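PDB 2VHH: Cg3027-pa from Drosophila melanogaster, which probably hydrolyses N-carbamoyl-beta-alanine to beta-alanine, ammonium and carbon dioxide, a step of pyrimidine degradation, and assembles into an octamer. Local coordinates for residues Gly31-Ser43 / Asn51-Arg63. Sequence-based numbering, arbitrary orientation.
Sequences GVEEDQTLELPTS and NGFDIKGYRFTAR
Two backbone hydrogen bonds join Gln36 and Leu38 to the strand 54-59, flanking the single bridge of Thr37 with Tyr58, whose CA atoms lie 4.6 Å apart; they follow the pattern of an antiparallel non-hydrogen-bonded pair. Arg59 N donates to Gln36 O over 2.8 Å, the donor lying nearly along the C=O axis. Leu38 N gives a straighter bond to Gly57 O (3.0 Å, 169° at the hydrogen), but it comes from well above the carbonyl plane of Gly57. The end-to-end directions of residues 35-40 and 55-59 differ by 120°, consistent with a single bridge rather than an extended pairing. Gln36 O also accepts a CA-H...O contact from Tyr58 CA and lies in plane at the edge of the Tyr58 ring. Gln36 is itself the centre of an inverse gamma turn.

Several side chains lie against backbone. Leu38 CB rests 3.6 Å from Tyr58 N, Leu40 CD1 lies over the backbone at Gly57, 3.7 Å from its N, and Gln36 CB sits beside Arg59 O. The apolar side-chain pair is Leu40 with Ile55: the two reach toward each other tip to tip, Leu40 CD1 lying 3.8 Å from Ile55 CG1. Ile55 is extended toward it, CG1 standing opposite its backbone N (chi1 -163°). At the other end, Asp35, hydrogen-bonded to Asn10 through OD1, places CB obliquely to the Tyr58 ring.

Strand 54-59 edges a mixed sheet of this carbon-nitrogen hydrolase superfamily enzyme, outermost within this chain, and pairs in parallel with strand 337-344. The contact lays segment 31-43 across this edge strand on its way into helix 42-50, against which Ile55 packs, while Phe53 reaches helix 90-110.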
ATOM      1  N   GLY C  31     -28.918 -20.725 -28.796  1.00 47.80           N
ATOM      2  CA  GLY C  31     -29.290 -20.944 -27.401  1.00 49.13           C
ATOM      3  C   GLY C  31     -30.696 -21.465 -27.272  1.00 50.13           C
ATOM      4  O   GLY C  31     -31.271 -21.469 -26.182  1.00 50.11           O
ATOM      5  N   VAL C  32     -31.235 -21.907 -28.406  1.00 51.22           N
ATOM      6  CA  VAL C  32     -32.652 -22.195 -28.568  1.00 52.39           C
ATOM      7  C   VAL C  32     -32.811 -23.431 -29.441  1.00 53.30           C
ATOM      8  O   VAL C  32     -32.013 -23.641 -30.355  1.00 53.51           O
ATOM      9  CB  VAL C  32     -33.398 -20.995 -29.239  1.00 52.38           C
ATOM     10  CG1 VAL C  32     -33.430 -19.776 -28.317  1.00 52.58           C
ATOM     11  CG2 VAL C  32     -32.771 -20.616 -30.580  1.00 51.91           C
ATOM     12  N   GLU C  33     -33.830 -24.244 -29.160  1.00 54.44           N
ATOM     13  CA  GLU C  33     -34.115 -25.440 -29.975  1.00 55.53           C
ATOM     14  C   GLU C  33     -34.627 -25.093 -31.385  1.00 55.97           C
ATOM     15  O   GLU C  33     -34.204 -25.708 -32.367  1.00 56.21           O
ATOM     16  CB  GLU C  33     -35.050 -26.434 -29.264  1.00 55.65           C
ATOM     17  CG  GLU C  33     -36.327 -25.833 -28.663  1.00 56.98           C
ATOM     18  CD  GLU C  33     -36.104 -25.272 -27.265  1.00 58.38           C
ATOM     19  OE1 GLU C  33     -36.196 -26.049 -26.285  1.00 58.31           O
ATOM     20  OE2 GLU C  33     -35.834 -24.053 -27.154  1.00 58.98           O
ATOM     21  N   GLU C  34     -35.528 -24.115 -31.481  1.00 56.41           N
ATOM     22  CA  GLU C  34     -35.916 -23.564 -32.787  1.00 56.84           C
ATOM     23  C   GLU C  34     -35.891 -22.030 -32.793  1.00 56.64           C
ATOM     24  O   GLU C  34     -36.002 -21.389 -31.742  1.00 56.64           O
ATOM     25  CB  GLU C  34     -37.263 -24.129 -33.282  1.00 57.07           C
ATOM     26  CG  GLU C  34     -38.506 -23.414 -32.774  1.00 58.28           C
ATOM     27  CD  GLU C  34     -38.880 -23.829 -31.371  1.00 60.22           C
ATOM     28  OE1 GLU C  34     -39.819 -24.650 -31.239  1.00 61.02           O
ATOM     29  OE2 GLU C  34     -38.235 -23.348 -30.409  1.00 60.29           O
ATOM     30  N   ASP C  35     -35.726 -21.457 -33.983  1.00 56.36           N
ATOM     31  CA  ASP C  35     -35.631 -20.006 -34.136  1.00 55.95           C
ATOM     32  C   ASP C  35     -36.905 -19.294 -33.717  1.00 55.46           C
ATOM     33  O   ASP C  35     -38.012 -19.727 -34.049  1.00 55.49           O
ATOM     34  CB  ASP C  35     -35.261 -19.633 -35.568  1.00 56.07           C
ATOM     35  CG  ASP C  35     -33.891 -20.136 -35.961  1.00 56.57           C
ATOM     36  OD1 ASP C  35     -33.619 -20.209 -37.182  1.00 57.48           O
ATOM     37  OD2 ASP C  35     -33.090 -20.463 -35.053  1.00 56.66           O
ATOM     38  N   GLN C  36     -36.734 -18.217 -32.958  1.00 54.67           N
ATOM     39  CA  GLN C  36     -37.843 -17.370 -32.555  1.00 53.89           C
ATOM     40  C   GLN C  36     -38.033 -16.307 -33.624  1.00 52.93           C
ATOM     41  O   GLN C  36     -37.534 -15.185 -33.515  1.00 52.88           O
ATOM     42  CB  GLN C  36     -37.581 -16.742 -31.187  1.00 54.12           C
ATOM     43  CG  GLN C  36     -37.713 -17.709 -30.006  1.00 55.55           C
ATOM     44  CD  GLN C  36     -36.982 -17.209 -28.760  1.00 57.07           C
ATOM     45  OE1 GLN C  36     -35.748 -17.249 -28.685  1.00 57.36           O
ATOM     46  NE2 GLN C  36     -37.745 -16.735 -27.777  1.00 57.32           N
ATOM     47  N   THR C  37     -38.750 -16.695 -34.670  1.00 51.80           N
ATOM     48  CA  THR C  37     -38.966 -15.885 -35.855  1.00 50.68           C
ATOM     49  C   THR C  37     -39.933 -14.735 -35.575  1.00 50.01           C
ATOM     50  O   THR C  37     -40.999 -14.942 -35.012  1.00 49.79           O
ATOM     51  CB  THR C  37     -39.484 -16.809 -36.991  1.00 50.73           C
ATOM     52  OG1 THR C  37     -38.379 -17.548 -37.525  1.00 50.15           O
ATOM     53  CG2 THR C  37     -40.177 -16.038 -38.113  1.00 50.78           C
ATOM     54  N   LEU C  38     -39.533 -13.524 -35.955  1.00 49.38           N
ATOM     55  CA  LEU C  38     -40.385 -12.348 -35.886  1.00 48.70           C
ATOM     56  C   LEU C  38     -40.981 -12.129 -37.274  1.00 48.50           C
ATOM     57  O   LEU C  38     -40.266 -12.169 -38.278  1.00 48.43           O
ATOM     58  CB  LEU C  38     -39.558 -11.132 -35.480  1.00 48.52           C
ATOM     59  CG  LEU C  38     -40.090  -9.966 -34.643  1.00 48.35           C
ATOM     60  CD1 LEU C  38     -39.335  -8.718 -35.041  1.00 48.34           C
ATOM     61  CD2 LEU C  38     -41.575  -9.714 -34.788  1.00 49.08           C
ATOM     62  N   GLU C  39     -42.295 -11.918 -37.329  1.00 48.27           N
ATOM     63  CA  GLU C  39     -42.988 -11.635 -38.586  1.00 48.00           C
ATOM     64  C   GLU C  39     -42.815 -10.160 -38.924  1.00 47.25           C
ATOM     65  O   GLU C  39     -43.022  -9.290 -38.067  1.00 47.14           O
ATOM     66  CB  GLU C  39     -44.480 -11.960 -38.466  1.00 48.31           C
ATOM     67  CG  GLU C  39     -45.021 -12.871 -39.571  1.00 50.01           C
ATOM     68  CD  GLU C  39     -44.927 -14.362 -39.206  1.00 52.24           C
ATOM     69  OE1 GLU C  39     -45.993 -14.978 -38.961  1.00 52.82           O
ATOM     70  OE2 GLU C  39     -43.797 -14.914 -39.150  1.00 52.53           O
ATOM     71  N   LEU C  40     -42.439  -9.879 -40.168  1.00 46.32           N
ATOM     72  CA  LEU C  40     -42.170  -8.501 -40.577  1.00 45.55           C
ATOM     73  C   LEU C  40     -43.246  -7.970 -41.505  1.00 45.10           C
ATOM     74  O   LEU C  40     -43.799  -8.728 -42.299  1.00 45.07           O
ATOM     75  CB  LEU C  40     -40.800  -8.389 -41.249  1.00 45.45           C
ATOM     76  CG  LEU C  40     -39.596  -8.688 -40.354  1.00 45.09           C
ATOM     77  CD1 LEU C  40     -38.348  -8.873 -41.199  1.00 44.58           C
ATOM     78  CD2 LEU C  40     -39.406  -7.601 -39.289  1.00 44.47           C
ATOM     79  N   PRO C  41     -43.549  -6.663 -41.410  1.00 44.67           N
ATOM     80  CA  PRO C  41     -44.491  -6.023 -42.316  1.00 44.42           C
ATOM     81  C   PRO C  41     -44.165  -6.323 -43.769  1.00 44.26           C
ATOM     82  O   PRO C  41     -42.991  -6.377 -44.147  1.00 44.31           O
ATOM     83  CB  PRO C  41     -44.287  -4.541 -42.024  1.00 44.27           C
ATOM     84  CG  PRO C  41     -43.909  -4.517 -40.613  1.00 44.41           C
ATOM     85  CD  PRO C  41     -43.031  -5.706 -40.417  1.00 44.58           C
ATOM     86  N   THR C  42     -45.209  -6.517 -44.567  1.00 44.10           N
ATOM     87  CA  THR C  42     -45.068  -6.920 -45.966  1.00 43.91           C
ATOM     88  C   THR C  42     -44.341  -5.870 -46.835  1.00 43.73           C
ATOM     89  O   THR C  42     -43.628  -6.222 -47.783  1.00 43.65           O
ATOM     90  CB  THR C  42     -46.450  -7.338 -46.567  1.00 43.79           C
ATOM     91  OG1 THR C  42     -46.265  -7.866 -47.883  1.00 44.12           O
ATOM     92  CG2 THR C  42     -47.434  -6.163 -46.617  1.00 43.60           C
ATOM     93  N   SER C  43     -44.513  -4.592 -46.483  1.00 43.43           N
ATOM     94  CA  SER C  43     -43.888  -3.474 -47.196  1.00 43.14           C
ATOM     95  C   SER C  43     -42.371  -3.462 -47.028  1.00 42.89           C
ATOM     96  O   SER C  43     -41.635  -3.153 -47.966  1.00 42.87           O
ATOM     97  CB  SER C  43     -44.473  -2.150 -46.709  1.00 43.18           C
ATOM     98  OG  SER C  43     -44.129  -1.924 -45.356  1.00 42.97           O
ATOM     99  N   ASN C  51     -34.881  -4.313 -53.916  1.00 39.61           N
ATOM    100  CA  ASN C  51     -33.512  -3.795 -53.883  1.00 38.83           C
ATOM    101  C   ASN C  51     -32.445  -4.867 -53.683  1.00 38.08           C
ATOM    102  O   ASN C  51     -31.254  -4.571 -53.606  1.00 37.78           O
ATOM    103  CB  ASN C  51     -33.390  -2.677 -52.851  1.00 38.99           C
ATOM    104  CG  ASN C  51     -34.236  -1.461 -53.207  1.00 39.45           C
ATOM    105  OD1 ASN C  51     -33.748  -0.330 -53.163  1.00 40.70           O
ATOM    106  ND2 ASN C  51     -35.503  -1.685 -53.559  1.00 39.44           N
ATOM    107  N   GLY C  52     -32.888  -6.115 -53.620  1.00 37.45           N
ATOM    108  CA  GLY C  52     -31.985  -7.257 -53.615  1.00 36.81           C
ATOM    109  C   GLY C  52     -31.131  -7.423 -52.373  1.00 36.49           C
ATOM    110  O   GLY C  52     -29.958  -7.796 -52.467  1.00 36.65           O
ATOM    111  N   PHE C  53     -31.708  -7.139 -51.209  1.00 35.91           N
ATOM    112  CA  PHE C  53     -31.053  -7.455 -49.941  1.00 35.18           C
ATOM    113  C   PHE C  53     -31.942  -8.317 -49.045  1.00 35.02           C
ATOM    114  O   PHE C  53     -33.166  -8.201 -49.081  1.00 35.06           O
ATOM    115  CB  PHE C  53     -30.573  -6.186 -49.218  1.00 34.70           C
ATOM    116  CG  PHE C  53     -31.677  -5.273 -48.731  1.00 34.16           C
ATOM    117  CD1 PHE C  53     -32.191  -4.271 -49.553  1.00 33.59           C
ATOM    118  CD2 PHE C  53     -32.155  -5.369 -47.430  1.00 32.90           C
ATOM    119  CE1 PHE C  53     -33.188  -3.401 -49.089  1.00 32.56           C
ATOM    120  CE2 PHE C  53     -33.153  -4.512 -46.971  1.00 32.71           C
ATOM    121  CZ  PHE C  53     -33.666  -3.525 -47.800  1.00 32.58           C
ATOM    122  N   ASP C  54     -31.313  -9.185 -48.257  1.00 34.81           N
ATOM    123  CA  ASP C  54     -32.001 -10.012 -47.261  1.00 34.66           C
ATOM    124  C   ASP C  54     -32.644  -9.182 -46.155  1.00 34.33           C
ATOM    125  O   ASP C  54     -32.107  -8.148 -45.746  1.00 34.39           O
ATOM    126  CB  ASP C  54     -31.004 -10.964 -46.599  1.00 34.85           C
ATOM    127  CG  ASP C  54     -30.690 -12.182 -47.448  1.00 36.29           C
ATOM    128  OD1 ASP C  54     -31.626 -12.815 -47.978  1.00 37.89           O
ATOM    129  OD2 ASP C  54     -29.496 -12.529 -47.572  1.00 38.40           O
ATOM    130  N   ILE C  55     -33.793  -9.636 -45.665  1.00 33.95           N
ATOM    131  CA  ILE C  55     -34.351  -9.089 -44.429  1.00 33.59           C
ATOM    132  C   ILE C  55     -34.849 -10.235 -43.548  1.00 33.72           C
ATOM    133  O   ILE C  55     -35.592 -11.094 -44.007  1.00 33.88           O
ATOM    134  CB  ILE C  55     -35.444  -8.016 -44.685  1.00 33.39           C
ATOM    135  CG1 ILE C  55     -35.688  -7.193 -43.412  1.00 33.00           C
ATOM    136  CG2 ILE C  55     -36.718  -8.652 -45.241  1.00 33.42           C
ATOM    137  CD1 ILE C  55     -36.801  -6.176 -43.492  1.00 32.95           C
ATOM    138  N   LYS C  56     -34.411 -10.254 -42.296  1.00 33.69           N
ATOM    139  CA  LYS C  56     -34.733 -11.340 -41.372  1.00 33.97           C
ATOM    140  C   LYS C  56     -35.043 -10.825 -39.972  1.00 33.57           C
ATOM    141  O   LYS C  56     -34.285 -10.042 -39.407  1.00 33.59           O
ATOM    142  CB  LYS C  56     -33.589 -12.360 -41.321  1.00 33.92           C
ATOM    143  CG  LYS C  56     -33.711 -13.459 -42.370  1.00 35.65           C
ATOM    144  CD  LYS C  56     -32.394 -14.198 -42.552  1.00 38.43           C
ATOM    145  CE  LYS C  56     -32.395 -15.072 -43.815  1.00 39.81           C
ATOM    146  NZ  LYS C  56     -30.998 -15.463 -44.203  1.00 39.94           N
ATOM    147  N   GLY C  57     -36.165 -11.268 -39.419  1.00 33.39           N
ATOM    148  CA  GLY C  57     -36.580 -10.855 -38.083  1.00 33.14           C
ATOM    149  C   GLY C  57     -36.517 -11.973 -37.060  1.00 33.03           C
ATOM    150  O   GLY C  57     -36.922 -13.097 -37.328  1.00 32.86           O
ATOM    151  N   TYR C  58     -35.991 -11.660 -35.882  1.00 33.19           N
ATOM    152  CA  TYR C  58     -35.968 -12.599 -34.764  1.00 33.26           C
ATOM    153  C   TYR C  58     -36.382 -11.900 -33.483  1.00 33.70           C
ATOM    154  O   TYR C  58     -36.338 -10.676 -33.380  1.00 33.48           O
ATOM    155  CB  TYR C  58     -34.599 -13.241 -34.604  1.00 32.88           C
ATOM    156  CG  TYR C  58     -34.156 -13.978 -35.830  1.00 32.90           C
ATOM    157  CD1 TYR C  58     -33.208 -13.429 -36.689  1.00 32.31           C
ATOM    158  CD2 TYR C  58     -34.699 -15.222 -36.150  1.00 33.03           C
ATOM    159  CE1 TYR C  58     -32.793 -14.104 -37.827  1.00 32.63           C
ATOM    160  CE2 TYR C  58     -34.300 -15.906 -37.291  1.00 32.91           C
ATOM    161  CZ  TYR C  58     -33.346 -15.340 -38.127  1.00 33.28           C
ATOM    162  OH  TYR C  58     -32.936 -16.021 -39.257  1.00 33.57           O
ATOM    163  N   ARG C  59     -36.799 -12.694 -32.509  1.00 34.43           N
ATOM    164  CA  ARG C  59     -37.306 -12.155 -31.265  1.00 35.35           C
ATOM    165  C   ARG C  59     -36.618 -12.753 -30.049  1.00 35.50           C
ATOM    166  O   ARG C  59     -36.399 -13.969 -29.963  1.00 35.53           O
ATOM    167  CB  ARG C  59     -38.820 -12.351 -31.161  1.00 35.37           C
ATOM    168  CG  ARG C  59     -39.436 -11.645 -29.954  1.00 37.15           C
ATOM    169  CD  ARG C  59     -40.928 -11.448 -30.103  1.00 40.29           C
ATOM    170  NE  ARG C  59     -41.616 -12.727 -30.230  1.00 44.77           N
ATOM    171  CZ  ARG C  59     -42.115 -13.422 -29.209  1.00 46.65           C
ATOM    172  NH1 ARG C  59     -42.719 -14.591 -29.429  1.00 46.73           N
ATOM    173  NH2 ARG C  59     -42.014 -12.948 -27.966  1.00 47.24           N
ATOM    174  N   PHE C  60     -36.272 -11.871 -29.123  1.00 35.81           N
ATOM    175  CA  PHE C  60     -35.834 -12.265 -27.799  1.00 36.20           C
ATOM    176  C   PHE C  60     -36.833 -11.747 -26.799  1.00 36.73           C
ATOM    177  O   PHE C  60     -37.472 -10.715 -27.017  1.00 36.86           O
ATOM    178  CB  PHE C  60     -34.434 -11.737 -27.490  1.00 35.78           C
ATOM    179  CG  PHE C  60     -33.358 -12.467 -28.212  1.00 35.00           C
ATOM    180  CD1 PHE C  60     -32.780 -11.928 -29.344  1.00 34.66           C
ATOM    181  CD2 PHE C  60     -32.949 -13.717 -27.785  1.00 34.51           C
ATOM    182  CE1 PHE C  60     -31.798 -12.616 -30.029  1.00 35.04           C
ATOM    183  CE2 PHE C  60     -31.964 -14.412 -28.463  1.00 34.96           C
ATOM    184  CZ  PHE C  60     -31.385 -13.863 -29.583  1.00 35.14           C
ATOM    185  N   THR C  61     -36.961 -12.471 -25.697  1.00 37.47           N
ATOM    186  CA  THR C  61     -37.973 -12.160 -24.711  1.00 38.14           C
ATOM    187  C   THR C  61     -37.426 -12.217 -23.272  1.00 38.43           C
ATOM    188  O   THR C  61     -36.322 -12.701 -23.034  1.00 38.57           O
ATOM    189  CB  THR C  61     -39.198 -13.074 -24.916  1.00 38.21           C
ATOM    190  OG1 THR C  61     -40.372 -12.365 -24.522  1.00 39.24           O
ATOM    191  CG2 THR C  61     -39.066 -14.415 -24.140  1.00 38.20           C
ATOM    192  N   ALA C  62     -38.191 -11.693 -22.326  1.00 38.83           N
ATOM    193  CA  ALA C  62     -37.825 -11.765 -20.925  1.00 39.24           C
ATOM    194  C   ALA C  62     -39.032 -12.222 -20.116  1.00 39.63           C
ATOM    195  O   ALA C  62     -40.133 -12.321 -20.644  1.00 39.61           O
ATOM    196  CB  ALA C  62     -37.327 -10.417 -20.442  1.00 39.17           C
ATOM    197  N   ARG C  63     -38.837 -12.516 -18.836  1.00 40.22           N
ATOM    198  CA  ARG C  63     -39.982 -12.856 -18.016  1.00 41.17           C
ATOM    199  C   ARG C  63     -40.683 -11.577 -17.589  1.00 41.18           C
ATOM    200  O   ARG C  63     -40.095 -10.497 -17.609  1.00 41.28           O
ATOM    201  CB  ARG C  63     -39.625 -13.797 -16.862  1.00 41.00           C
ATOM    202  CG  ARG C  63     -39.097 -13.152 -15.597  1.00 42.47           C
ATOM    203  CD  ARG C  63     -38.357 -14.165 -14.700  1.00 43.25           C
ATOM    204  NE  ARG C  63     -38.945 -15.516 -14.711  1.00 47.58           N
ATOM    205  CZ  ARG C  63     -38.400 -16.580 -15.309  1.00 48.37           C
ATOM    206  NH1 ARG C  63     -37.245 -16.468 -15.960  1.00 48.73           N
ATOM    207  NH2 ARG C  63     -39.011 -17.760 -15.258  1.00 48.33           N
TER